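Local coordinates for protein probable eukaryotic D-amino acid tRNA deacylase, LMAJ005534AAA (Leishmania major, PDB 1TC5) that probably hydrolyses D-aminoacyl-tRNAs such as D-tyrosyl-tRNA(Tyr), releasing the D-amino acid and free tRNA as a possible defence against D-tyrosine, at residues 124-129 with 169-174. Sequence-based numbering, arbitrary orientation.
Sequences ALYDRF and VISGTF
Tyr126 reaches from helix 119-136 to Ser171, Gly172 and Phe174, joining the helix to strand 169-171, an edge strand of the mixed five-stranded sheet within this chain, and to the loop that leaves it, in the DTD fold of this divergent family member, probably a D-aminoacyl-tRNA deacylase. Strand 169-171 runs parallel to strand 93-98, and Ile170 and Gly172 share backbone hydrogen bonds with that neighbour.

Along the helix, Tyr126 carries the helix side of the contact. With CG anti to the backbone N, its ring extends away from the helix axis, and the phenol OH arrives at the loop backbone. There it donates a hydrogen bond to Gly172 O, 2.8 Å from Tyr126 OH. The acceptor sits at the edge of the tyrosine ring, near its plane, whereas the hydroxyl approaches the carbonyl at a C=O...donor angle of 114°, tilted 28° from the carbonyl plane. Tyr126 OH is also 3.0 Å from Gly172 N, but the angle there is too poor for a bond. Ser171 CB packs against the same hydroxyl, with 3.4 Å between Ser171 CB and Tyr126 OH. Ile96 and Pro98 of strand 93-98, with Ile42 and Phe44 of strand 37-45, add apolar contacts to Tyr126, which is buried.

Phe174 meets the other part of the tyrosine side chain, toward the helix. The two side chains run alongside in opposing directions, and their rings meet obliquely, neither stacked nor edge-to-face, with planes at 33° and centroids 5.5 Å apart. The aromatic pair is closest where Phe174 CD1 lies 3.7 Å from Tyr126 CD2, and the same CD1 is 3.9 Å from Tyr126 CB.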
loop_
_atom_site.group_PDB
_atom_site.type_symbol
_atom_site.label_atom_id
_atom_site.label_comp_id
_atom_site.label_asym_id
_atom_site.label_seq_id
_atom_site.Cartn_x
_atom_site.Cartn_y
_atom_site.Cartn_z
ATOM N N ALA A 124 -3.379 20.485 8.883
ATOM C CA ALA A 124 -4.082 20.618 10.161
ATOM C C ALA A 124 -4.816 19.342 10.541
ATOM O O ALA A 124 -4.730 18.897 11.682
ATOM C CB ALA A 124 -5.061 21.772 10.112
ATOM N N LEU A 125 -5.529 18.763 9.582
ATOM C CA LEU A 125 -6.259 17.514 9.818
ATOM C C LEU A 125 -5.283 16.376 10.129
ATOM O O LEU A 125 -5.534 15.556 11.009
ATOM C CB LEU A 125 -7.149 17.158 8.622
ATOM C CG LEU A 125 -8.357 18.085 8.351
ATOM C CD1 LEU A 125 -8.940 17.821 6.984
ATOM C CD2 LEU A 125 -9.424 17.883 9.401
ATOM N N TYR A 126 -4.166 16.346 9.412
ATOM C CA TYR A 126 -3.168 15.279 9.562
ATOM C C TYR A 126 -2.540 15.329 10.946
ATOM O O TYR A 126 -2.398 14.311 11.634
ATOM C CB TYR A 126 -2.045 15.422 8.539
ATOM C CG TYR A 126 -0.914 14.438 8.735
ATOM C CD1 TYR A 126 -1.093 13.081 8.466
ATOM C CD2 TYR A 126 0.325 14.853 9.183
ATOM C CE1 TYR A 126 -0.074 12.159 8.667
ATOM C CE2 TYR A 126 1.352 13.940 9.369
ATOM C CZ TYR A 126 1.151 12.598 9.108
ATOM O OH TYR A 126 2.186 11.683 9.280
ATOM N N ASP A 127 -2.137 16.526 11.319
ATOM C CA ASP A 127 -1.595 16.766 12.642
ATOM C C ASP A 127 -2.583 16.374 13.753
ATOM O O ASP A 127 -2.208 15.747 14.744
ATOM C CB ASP A 127 -1.214 18.236 12.758
ATOM C CG ASP A 127 -0.450 18.535 14.010
ATOM O OD1 ASP A 127 0.707 18.080 14.100
ATOM O OD2 ASP A 127 -0.923 19.212 14.948
ATOM N N ARG A 128 -3.847 16.750 13.569
ATOM C CA ARG A 128 -4.885 16.490 14.567
ATOM C C ARG A 128 -5.159 15.007 14.654
ATOM O O ARG A 128 -5.301 14.454 15.736
ATOM C CB ARG A 128 -6.145 17.275 14.211
ATOM C CG ARG A 128 -7.158 17.410 15.314
ATOM C CD ARG A 128 -6.777 18.422 16.367
ATOM N NE ARG A 128 -7.733 18.449 17.477
ATOM C CZ ARG A 128 -7.417 18.647 18.759
ATOM N NH1 ARG A 128 -6.157 18.840 19.149
ATOM N NH2 ARG A 128 -8.378 18.654 19.668
ATOM N N PHE A 129 -5.180 14.356 13.502
ATOM C CA PHE A 129 -5.403 12.927 13.425
ATOM C C PHE A 129 -4.285 12.122 14.096
ATOM O O PHE A 129 -4.569 11.159 14.799
ATOM C CB PHE A 129 -5.556 12.497 11.967
ATOM C CG PHE A 129 -5.731 11.029 11.788
ATOM C CD1 PHE A 129 -7.003 10.462 11.840
ATOM C CD2 PHE A 129 -4.629 10.208 11.559
ATOM C CE1 PHE A 129 -7.179 9.097 11.660
ATOM C CE2 PHE A 129 -4.799 8.823 11.362
ATOM C CZ PHE A 129 -6.073 8.275 11.432
ATOM N N VAL A 169 3.355 5.168 18.063
ATOM C CA VAL A 169 2.578 5.841 17.031
ATOM C C VAL A 169 3.600 6.733 16.304
ATOM O O VAL A 169 3.943 7.831 16.774
ATOM C CB VAL A 169 1.398 6.666 17.622
ATOM C CG1 VAL A 169 0.711 7.458 16.535
ATOM C CG2 VAL A 169 0.413 5.779 18.330
ATOM N N ILE A 170 4.115 6.197 15.198
ATOM C CA ILE A 170 5.098 6.850 14.363
ATOM C C ILE A 170 4.349 7.483 13.216
ATOM O O ILE A 170 3.421 6.893 12.701
ATOM C CB ILE A 170 6.148 5.837 13.816
ATOM C CG1 ILE A 170 6.755 4.985 14.936
ATOM C CG2 ILE A 170 7.231 6.572 13.050
ATOM C CD1 ILE A 170 7.381 5.779 16.111
ATOM N N SER A 171 4.749 8.694 12.840
ATOM C CA SER A 171 4.093 9.423 11.763
ATOM C C SER A 171 5.091 10.193 10.893
ATOM O O SER A 171 6.097 10.741 11.372
ATOM C CB SER A 171 3.019 10.358 12.343
ATOM O OG SER A 171 3.556 11.165 13.373
ATOM N N GLY A 172 4.795 10.232 9.599
ATOM C CA GLY A 172 5.595 10.964 8.646
ATOM C C GLY A 172 5.553 12.456 8.858
ATOM O O GLY A 172 4.644 13.000 9.482
ATOM N N THR A 173 6.593 13.119 8.379
ATOM C CA THR A 173 6.660 14.577 8.378
ATOM C C THR A 173 5.802 15.036 7.220
ATOM O O THR A 173 6.070 14.651 6.070
ATOM C CB THR A 173 8.135 14.988 8.197
ATOM O OG1 THR A 173 8.907 14.452 9.288
ATOM C CG2 THR A 173 8.331 16.515 8.297
ATOM N N PHE A 174 4.750 15.795 7.518
ATOM C CA PHE A 174 3.846 16.275 6.496
ATOM C C PHE A 174 4.587 17.108 5.455
ATOM O O PHE A 174 5.383 17.986 5.807
ATOM C CB PHE A 174 2.751 17.152 7.103
ATOM C CG PHE A 174 1.601 17.397 6.158
ATOM C CD1 PHE A 174 0.705 16.379 5.877
ATOM C CD2 PHE A 174 1.453 18.616 5.515
ATOM C CE1 PHE A 174 -0.352 16.576 5.003
ATOM C CE2 PHE A 174 0.405 18.821 4.624
ATOM C CZ PHE A 174 -0.502 17.802 4.374
#